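Local coordinates for cobalamin biosynthesis protein CobN (Mycobacterium tuberculosis, PDB 7C6O), which provides the catalytic subunit of cobaltochelatase, the ATP-dependent enzyme that inserts cobalt into hydrogenobyrinic acid a,c-diamide during cobalamin biosynthesis, at residues A[258-263]-A[844-849]; A[452-457]-A[541-546]; A[479-484]-A[527-532]. All coordinates share one frame; numbering follows the deposited sequence. Where two conformers were deposited one is given.

Interaction 1: A[258-263]-A[844-849]; sequences KPAAAS and SVDPKA. With GOL (glycerol), chain D.
The carboxylate of Asp-846 lies against the ring of Pro-259 and the methyl group of Ala-260 where the loop after strand 246-249 meets the loop before helix 853-874. The first loop makes a short 3-10 turn around Ala-260; the other folds into a type I beta turn from Asp-846 to Ala-849, with an Asx turn at its start. With CG of Asp-846 anti to its own N (chi1 178°), the carboxylate is carried across the proline, and the two side chains cross obliquely at 4.0 Å between Asp-846 OD2 and Pro-259 CG. Asp-846 OD1 turns back on its own loop and accepts from Lys-848 N at 3.1 Å, the N-H arriving from above the carboxylate plane. OD2 forms a salt bridge with Arg-917 NE and also takes a hydrogen bond from a water that accepts from Ala-260 N, so the loops are bridged through solvent. Beside the carboxylate, the methyl groups of Ala-260 and Ala-849 meet directly, CB to CB at 3.7 Å. Farther along, Ser-263 CB rests against the carbonyl of Ser-844, 3.3 Å from its O atom. A glycerol, probably from the crystallisation liquor, lies between the two loops beside Val-845. The Ser-263 hydroxyl, placed between its N and carbonyl carbon (chi1 52°), hydrogen-bonds to glycerol O3. The same glycerol O3 accepts from Asp-846 N at 2.9 Å and 161°.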
loop_
_atom_site.group_PDB
_atom_site.type_symbol
_atom_site.label_atom_id
_atom_site.label_comp_id
_atom_site.label_asym_id
_atom_site.label_seq_id
_atom_site.Cartn_x
_atom_site.Cartn_y
_atom_site.Cartn_z
ATOM N N LYS A 258 -3.014 -20.314 -0.170
ATOM C CA LYS A 258 -3.199 -19.709 1.151
ATOM C C LYS A 258 -2.277 -18.502 1.287
ATOM O O LYS A 258 -1.272 -18.546 2.007
ATOM C CB LYS A 258 -2.938 -20.728 2.263
ATOM C CG LYS A 258 -3.427 -20.286 3.631
ATOM C CD LYS A 258 -3.097 -21.317 4.700
ATOM C CE LYS A 258 -3.678 -22.678 4.350
ATOM N NZ LYS A 258 -3.660 -23.589 5.529
ATOM N N PRO A 259 -2.600 -17.396 0.608
ATOM C CA PRO A 259 -1.705 -16.228 0.654
ATOM C C PRO A 259 -1.518 -15.657 2.049
ATOM O O PRO A 259 -0.457 -15.083 2.332
ATOM C CB PRO A 259 -2.392 -15.222 -0.284
ATOM C CG PRO A 259 -3.822 -15.656 -0.333
ATOM C CD PRO A 259 -3.788 -17.153 -0.225
ATOM N N ALA A 260 -2.507 -15.808 2.933
ATOM C CA ALA A 260 -2.374 -15.307 4.297
ATOM C C ALA A 260 -1.193 -15.924 5.036
ATOM O O ALA A 260 -0.701 -15.329 5.998
ATOM C CB ALA A 260 -3.662 -15.562 5.083
ATOM N N ALA A 261 -0.726 -17.096 4.617
ATOM C CA ALA A 261 0.392 -17.749 5.281
ATOM C C ALA A 261 1.733 -17.433 4.633
ATOM O O ALA A 261 2.753 -17.992 5.048
ATOM C CB ALA A 261 0.172 -19.265 5.312
ATOM N N ALA A 262 1.760 -16.546 3.636
ATOM C CA ALA A 262 2.968 -16.286 2.861
ATOM C C ALA A 262 3.426 -14.833 2.921
ATOM O O ALA A 262 4.343 -14.457 2.180
ATOM C CB ALA A 262 2.753 -16.695 1.400
ATOM N N SER A 263 2.825 -14.008 3.770
ATOM C CA SER A 263 3.198 -12.603 3.838
ATOM C C SER A 263 4.314 -12.426 4.868
ATOM O O SER A 263 4.928 -13.397 5.318
ATOM C CB SER A 263 1.969 -11.742 4.131
ATOM O OG SER A 263 1.265 -12.212 5.264
ATOM N N SER A 844 2.095 -7.464 -0.354
ATOM C CA SER A 844 1.735 -7.070 0.999
ATOM C C SER A 844 0.995 -8.218 1.666
ATOM O O SER A 844 1.625 -9.197 2.092
ATOM C CB SER A 844 0.938 -5.761 0.990
ATOM O OG SER A 844 -0.185 -5.840 0.130
ATOM N N VAL A 845 -0.330 -8.140 1.792
ATOM C CA VAL A 845 -1.088 -9.061 2.628
ATOM C C VAL A 845 -2.335 -9.527 1.891
ATOM O O VAL A 845 -2.780 -8.917 0.915
ATOM C CB VAL A 845 -1.488 -8.413 3.975
ATOM C CG1 VAL A 845 -0.251 -8.022 4.769
ATOM C CG2 VAL A 845 -2.390 -7.205 3.743
ATOM N N ASP A 846 -2.889 -10.631 2.369
ATOM C CA ASP A 846 -4.226 -11.050 1.979
ATOM C C ASP A 846 -5.209 -10.083 2.620
ATOM O O ASP A 846 -5.348 -10.089 3.851
ATOM C CB ASP A 846 -4.490 -12.492 2.430
ATOM C CG ASP A 846 -5.896 -12.977 2.097
ATOM O OD1 ASP A 846 -6.680 -12.231 1.475
ATOM O OD2 ASP A 846 -6.219 -14.126 2.466
ATOM N N PRO A 847 -5.895 -9.235 1.849
ATOM C CA PRO A 847 -6.746 -8.203 2.461
ATOM C C PRO A 847 -7.988 -8.751 3.138
ATOM O O PRO A 847 -8.643 -8.003 3.875
ATOM C CB PRO A 847 -7.113 -7.308 1.273
ATOM C CG PRO A 847 -7.081 -8.243 0.099
ATOM C CD PRO A 847 -5.956 -9.207 0.377
ATOM N N LYS A 848 -8.340 -10.015 2.907
ATOM C CA LYS A 848 -9.449 -10.658 3.599
ATOM C C LYS A 848 -9.012 -11.370 4.872
ATOM O O LYS A 848 -9.848 -11.990 5.540
ATOM C CB LYS A 848 -10.149 -11.651 2.661
ATOM C CG LYS A 848 -10.801 -10.995 1.448
ATOM C CD LYS A 848 -11.156 -12.013 0.371
ATOM C CE LYS A 848 -12.251 -12.962 0.830
ATOM N NZ LYS A 848 -13.536 -12.253 1.085
ATOM N N ALA A 849 -7.726 -11.294 5.225
ATOM C CA ALA A 849 -7.179 -11.983 6.387
ATOM C C ALA A 849 -6.636 -11.006 7.423
ATOM O O ALA A 849 -5.713 -11.337 8.174
ATOM C CB ALA A 849 -6.093 -12.971 5.964
HETATM C C1 GOL D . -1.547 -12.920 7.590
HETATM O O1 GOL D . -2.162 -13.989 8.225
HETATM C C2 GOL D . -2.635 -12.152 6.844
HETATM O O2 GOL D . -3.457 -11.456 7.714
HETATM C C3 GOL D . -1.862 -11.214 5.913
HETATM O O3 GOL D . -1.653 -11.889 4.712
HETATM O O HOH W 1 -5.377 -16.891 2.662
#

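Interaction 2: A[452-457]-A[541-546]; sequences AKEYRD and TGFSNG
Ser-544 OG donates to Glu-454 OE2 at 2.7 Å, the shorter of two hydrogen bonds that hold this carboxylate. The other comes from Ser-544 N, which reaches Glu-454 OE1 at 2.8 Å in a nearly straight bond (168°). Both oxygens use their syn lone pairs, so the backbone N-H and the hydroxyl of a single residue grip the carboxylate as a two-pronged pair, and its rotation about the CG-CD bond is fixed. Glu-454 gets there because its chain, extended beyond CG (chi2 -171°), spans the gap to the loop. Ser-544 answers with OG between its own N and carbonyl carbon (chi1 58°), which brings the hydroxyl round to the side of its N-H.

Next to this polar pair the contact turns apolar. The Phe-543 ring comes in across the helix, CD1 standing 4.0 Å from Glu-454 CB while the ring edge faces the carbonyl of Glu-454, with CE1 3.6 Å from its O atom. Phe-543 CZ comes to the edge of the Tyr-455 ring, 4.4 Å from Tyr-455 CD1. Tyr-455 OH in turn hydrogen-bonds to His-530 ND1. Phe-543 also rests on Arg-537 and Trp-538 of helix 530-539 and on Val-450 of strand 448-451, which leaves it buried, while Ser-544 lies at the surface. Ser-544 is the second residue of a type I beta turn from Phe-543 to Gly-546, closed by Gly-546 N bonding to Phe-543 O. The arrangement is a helix-to-loop contact in which a glutamate on helix 452-459 binds a beta turn in the loop between helix 530-539 and strand 551-555.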
loop_
_atom_site.group_PDB
_atom_site.type_symbol
_atom_site.label_atom_id
_atom_site.label_comp_id
_atom_site.label_asym_id
_atom_site.label_seq_id
_atom_site.Cartn_x
_atom_site.Cartn_y
_atom_site.Cartn_z
ATOM N N ALA A 452 1.358 24.072 -28.719
ATOM C CA ALA A 452 -0.031 23.981 -28.278
ATOM C C ALA A 452 -0.868 23.144 -29.233
ATOM O O ALA A 452 -1.802 22.460 -28.801
ATOM C CB ALA A 452 -0.628 25.381 -28.139
ATOM N N LYS A 453 -0.545 23.180 -30.528
ATOM C CA LYS A 453 -1.298 22.404 -31.508
ATOM C C LYS A 453 -1.132 20.908 -31.271
ATOM O O LYS A 453 -2.115 20.158 -31.253
ATOM C CB LYS A 453 -0.853 22.785 -32.921
ATOM C CG LYS A 453 -1.473 21.951 -34.028
ATOM C CD LYS A 453 -2.991 22.021 -33.997
ATOM C CE LYS A 453 -3.586 21.562 -35.318
ATOM N NZ LYS A 453 -3.009 20.262 -35.759
ATOM N N GLU A 454 0.110 20.453 -31.088
ATOM C CA GLU A 454 0.337 19.031 -30.853
ATOM C C GLU A 454 -0.243 18.596 -29.515
ATOM O O GLU A 454 -0.773 17.486 -29.396
ATOM C CB GLU A 454 1.831 18.716 -30.915
ATOM C CG GLU A 454 2.474 19.017 -32.256
ATOM C CD GLU A 454 3.888 18.486 -32.347
ATOM O OE1 GLU A 454 4.146 17.393 -31.805
ATOM O OE2 GLU A 454 4.743 19.165 -32.952
ATOM N N TYR A 455 -0.149 19.454 -28.496
ATOM C CA TYR A 455 -0.742 19.118 -27.208
ATOM C C TYR A 455 -2.251 18.963 -27.331
ATOM O O TYR A 455 -2.833 17.995 -26.828
ATOM C CB TYR A 455 -0.399 20.177 -26.158
ATOM C CG TYR A 455 -1.131 19.924 -24.862
ATOM C CD1 TYR A 455 -0.690 18.949 -23.976
ATOM C CD2 TYR A 455 -2.289 20.625 -24.544
ATOM C CE1 TYR A 455 -1.368 18.690 -22.801
ATOM C CE2 TYR A 455 -2.976 20.372 -23.369
ATOM C CZ TYR A 455 -2.509 19.406 -22.501
ATOM O OH TYR A 455 -3.183 19.145 -21.329
ATOM N N ARG A 456 -2.904 19.917 -28.003
ATOM C CA ARG A 456 -4.353 19.847 -28.169
ATOM C C ARG A 456 -4.762 18.616 -28.968
ATOM O O ARG A 456 -5.787 17.991 -28.674
ATOM C CB ARG A 456 -4.864 21.119 -28.848
ATOM C CG ARG A 456 -6.379 21.204 -28.933
ATOM C CD ARG A 456 -6.813 22.461 -29.659
ATOM N NE ARG A 456 -6.560 22.382 -31.094
ATOM C CZ ARG A 456 -6.220 23.424 -31.845
ATOM N NH1 ARG A 456 -6.075 24.621 -31.289
ATOM N NH2 ARG A 456 -6.015 23.270 -33.147
ATOM N N ASP A 457 -3.973 18.252 -29.985
ATOM C CA ASP A 457 -4.286 17.058 -30.765
ATOM C C ASP A 457 -4.304 15.812 -29.886
ATOM O O ASP A 457 -5.162 14.938 -30.056
ATOM C CB ASP A 457 -3.288 16.893 -31.912
ATOM C CG ASP A 457 -3.523 17.881 -33.045
ATOM O OD1 ASP A 457 -4.629 18.461 -33.124
ATOM O OD2 ASP A 457 -2.598 18.073 -33.864
ATOM N N THR A 541 6.334 8.813 -26.665
ATOM C CA THR A 541 6.327 9.117 -28.085
ATOM C C THR A 541 5.039 9.846 -28.442
ATOM O O THR A 541 4.041 9.787 -27.721
ATOM C CB THR A 541 6.461 7.843 -28.922
ATOM O OG1 THR A 541 5.465 6.896 -28.519
ATOM C CG2 THR A 541 7.844 7.228 -28.747
ATOM N N GLY A 542 5.077 10.552 -29.564
ATOM C CA GLY A 542 3.890 11.223 -30.053
ATOM C C GLY A 542 4.155 12.651 -30.473
ATOM O O GLY A 542 3.842 13.045 -31.600
ATOM N N PHE A 543 4.725 13.442 -29.568
ATOM C CA PHE A 543 5.139 14.788 -29.928
ATOM C C PHE A 543 6.332 14.722 -30.872
ATOM O O PHE A 543 7.186 13.837 -30.757
ATOM C CB PHE A 543 5.482 15.593 -28.674
ATOM C CG PHE A 543 4.305 15.826 -27.761
ATOM C CD1 PHE A 543 3.016 15.900 -28.270
ATOM C CD2 PHE A 543 4.488 15.969 -26.393
ATOM C CE1 PHE A 543 1.932 16.116 -27.433
ATOM C CE2 PHE A 543 3.411 16.187 -25.549
ATOM C CZ PHE A 543 2.130 16.261 -26.072
ATOM N N SER A 544 6.377 15.655 -31.827
ATOM C CA SER A 544 7.441 15.641 -32.827
ATOM C C SER A 544 8.817 15.742 -32.186
ATOM O O SER A 544 9.781 15.152 -32.688
ATOM C CB SER A 544 7.232 16.778 -33.826
ATOM O OG SER A 544 7.198 18.024 -33.161
ATOM N N ASN A 545 8.930 16.478 -31.082
ATOM C CA ASN A 545 10.158 16.554 -30.303
ATOM C C ASN A 545 10.101 15.681 -29.054
ATOM O O ASN A 545 10.820 15.950 -28.086
ATOM C CB ASN A 545 10.446 18.005 -29.917
ATOM C CG ASN A 545 9.334 18.613 -29.088
ATOM O OD1 ASN A 545 8.180 18.196 -29.178
ATOM N ND2 ASN A 545 9.677 19.605 -28.272
ATOM N N GLY A 546 9.259 14.650 -29.057
ATOM C CA GLY A 546 9.102 13.827 -27.873
ATOM C C GLY A 546 10.373 13.078 -27.520
ATOM O O GLY A 546 11.167 12.700 -28.384
#

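Interaction 3: A[479-484]-A[527-532]; sequences GELFVD and PPSHHY
Phe-482 and His-531 form the aromatic part of the contact. CD2 of Phe-482 sits over the centre of one face of the His-531 imidazole, 3.5 Å above its plane, but the rings are tilted by 45° with centroids 4.6 Å apart, so the pair is oblique. His-531, with CG anti to its N (chi1 177°), turns its ring toward Phe-482.

The apolar part belongs to Leu-481. Its CB lies 4.2 Å from His-531 CB, and its CD1 reaches the side chain of Ser-529, 3.9 Å from OG. That hydroxyl is engaged in a capping bond: Ser-529 is the N-cap of helix 530-539, and its OG accepts from Tyr-532 N at 3.0 Å.

Backbone meets ring at Gly-479, whose N approaches His-530 CD2 at 3.6 Å. This imidazole is held at both nitrogens: besides its bond to Tyr-455, its NE2 donates to Gly-475 O.

The loop leading into strand 483-484 thereby packs on the first turn of helix 530-539. Trp-474 of helix 464-474 touches both segments, at Leu-481 and Ser-529, while strand 492-500 pairs with strand 483-484 and contacts His-531 through Ile-493.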
loop_
_atom_site.group_PDB
_atom_site.type_symbol
_atom_site.label_atom_id
_atom_site.label_comp_id
_atom_site.label_asym_id
_atom_site.label_seq_id
_atom_site.Cartn_x
_atom_site.Cartn_y
_atom_site.Cartn_z
ATOM N N GLY A 479 -3.691 25.998 -21.659
ATOM C CA GLY A 479 -3.701 26.545 -20.319
ATOM C C GLY A 479 -2.875 27.813 -20.194
ATOM O O GLY A 479 -2.496 28.456 -21.179
ATOM N N GLU A 480 -2.591 28.172 -18.941
ATOM C CA GLU A 480 -1.819 29.365 -18.625
ATOM C C GLU A 480 -0.587 29.074 -17.781
ATOM O O GLU A 480 0.096 30.018 -17.362
ATOM C CB GLU A 480 -2.700 30.391 -17.895
ATOM C CG GLU A 480 -3.874 30.899 -18.704
ATOM C CD GLU A 480 -4.881 31.649 -17.849
ATOM O OE1 GLU A 480 -5.081 31.262 -16.677
ATOM O OE2 GLU A 480 -5.473 32.628 -18.350
ATOM N N LEU A 481 -0.289 27.807 -17.506
ATOM C CA LEU A 481 0.865 27.433 -16.697
ATOM C C LEU A 481 2.049 27.140 -17.607
ATOM O O LEU A 481 2.004 26.196 -18.404
ATOM C CB LEU A 481 0.554 26.213 -15.831
ATOM C CG LEU A 481 0.025 26.444 -14.420
ATOM C CD1 LEU A 481 0.134 25.153 -13.621
ATOM C CD2 LEU A 481 0.793 27.568 -13.744
ATOM N N PHE A 482 3.105 27.945 -17.480
ATOM C CA PHE A 482 4.348 27.751 -18.228
ATOM C C PHE A 482 4.103 27.725 -19.735
ATOM O O PHE A 482 4.697 26.930 -20.467
ATOM C CB PHE A 482 5.074 26.482 -17.775
ATOM C CG PHE A 482 5.492 26.507 -16.334
ATOM C CD1 PHE A 482 6.471 27.383 -15.898
ATOM C CD2 PHE A 482 4.909 25.651 -15.414
ATOM C CE1 PHE A 482 6.859 27.410 -14.573
ATOM C CE2 PHE A 482 5.294 25.671 -14.086
ATOM C CZ PHE A 482 6.270 26.552 -13.665
ATOM N N VAL A 483 3.224 28.604 -20.205
ATOM C CA VAL A 483 2.926 28.734 -21.626
ATOM C C VAL A 483 3.631 29.979 -22.145
ATOM O O VAL A 483 3.409 31.086 -21.640
ATOM C CB VAL A 483 1.413 28.808 -21.881
ATOM C CG1 VAL A 483 1.139 29.211 -23.325
ATOM C CG2 VAL A 483 0.761 27.470 -21.570
ATOM N N ASP A 484 4.484 29.800 -23.148
ATOM C CA ASP A 484 5.208 30.904 -23.762
ATOM C C ASP A 484 4.557 31.256 -25.090
ATOM O O ASP A 484 4.287 30.371 -25.910
ATOM C CB ASP A 484 6.680 30.550 -23.974
ATOM C CG ASP A 484 7.492 31.727 -24.484
ATOM O OD1 ASP A 484 7.029 32.880 -24.350
ATOM O OD2 ASP A 484 8.594 31.501 -25.025
ATOM N N PRO A 527 -7.728 18.336 -10.729
ATOM C CA PRO A 527 -7.125 17.505 -11.775
ATOM C C PRO A 527 -5.719 17.974 -12.097
ATOM O O PRO A 527 -5.337 19.099 -11.742
ATOM C CB PRO A 527 -8.072 17.711 -12.968
ATOM C CG PRO A 527 -8.616 19.088 -12.757
ATOM C CD PRO A 527 -8.767 19.233 -11.264
ATOM N N PRO A 528 -4.912 17.142 -12.757
ATOM C CA PRO A 528 -3.600 17.609 -13.210
ATOM C C PRO A 528 -3.755 18.729 -14.228
ATOM O O PRO A 528 -4.740 18.793 -14.966
ATOM C CB PRO A 528 -2.974 16.361 -13.842
ATOM C CG PRO A 528 -4.150 15.543 -14.277
ATOM C CD PRO A 528 -5.187 15.764 -13.203
ATOM N N SER A 529 -2.770 19.621 -14.250
ATOM C CA SER A 529 -2.778 20.748 -15.169
ATOM C C SER A 529 -2.356 20.304 -16.569
ATOM O O SER A 529 -1.889 19.183 -16.783
ATOM C CB SER A 529 -1.845 21.849 -14.673
ATOM O OG SER A 529 -0.489 21.437 -14.777
ATOM N N HIS A 530 -2.531 21.211 -17.537
ATOM C CA HIS A 530 -2.019 20.953 -18.879
ATOM C C HIS A 530 -0.503 20.816 -18.874
ATOM O O HIS A 530 0.053 20.023 -19.641
ATOM C CB HIS A 530 -2.438 22.068 -19.841
ATOM C CG HIS A 530 -3.917 22.166 -20.060
ATOM N ND1 HIS A 530 -4.642 21.197 -20.722
ATOM C CD2 HIS A 530 -4.804 23.131 -19.720
ATOM C CE1 HIS A 530 -5.911 21.559 -20.775
ATOM N NE2 HIS A 530 -6.037 22.728 -20.173
ATOM N N HIS A 531 0.182 21.579 -18.019
ATOM C CA HIS A 531 1.632 21.452 -17.914
ATOM C C HIS A 531 2.026 20.085 -17.364
ATOM O O HIS A 531 2.968 19.456 -17.861
ATOM C CB HIS A 531 2.192 22.571 -17.036
ATOM C CG HIS A 531 3.668 22.483 -16.813
ATOM N ND1 HIS A 531 4.218 21.988 -15.651
ATOM C CD2 HIS A 531 4.711 22.822 -17.608
ATOM C CE1 HIS A 531 5.536 22.030 -15.737
ATOM N NE2 HIS A 531 5.860 22.531 -16.915
ATOM N N TYR A 532 1.311 19.610 -16.341
ATOM C CA TYR A 532 1.571 18.281 -15.797
ATOM C C TYR A 532 1.412 17.215 -16.873
ATOM O O TYR A 532 2.278 16.348 -17.041
ATOM C CB TYR A 532 0.629 18.011 -14.619
ATOM C CG TYR A 532 0.958 16.771 -13.815
ATOM C CD1 TYR A 532 0.670 15.501 -14.306
ATOM C CD2 TYR A 532 1.542 16.868 -12.560
ATOM C CE1 TYR A 532 0.965 14.369 -13.579
ATOM C CE2 TYR A 532 1.842 15.735 -11.820
ATOM C CZ TYR A 532 1.549 14.490 -12.335
ATOM O OH TYR A 532 1.844 13.357 -11.610
#

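Interactions 2 and 3 are close neighbours, their centres 14 Å apart, and both border the same mixed sheet: strand 483-484 belongs to it, and helix 452-459 follows its strand 448-451. They meet where Tyr-455 of interaction 2 joins His-530 of interaction 3. Helix 530-539 connects them: segment 527-532 contains its start and segment 541-546 follows its end. Interaction 1 stands apart, with its centre 45 Å from that of interaction 2 and 42 Å from that of interaction 3. Along the chain the contacts are nested, 3 inside 2 and 2 inside 1. Interaction 1 joins loops 581 residues apart in sequence, whereas interactions 2 and 3 link elements of one local region around helix 530-539.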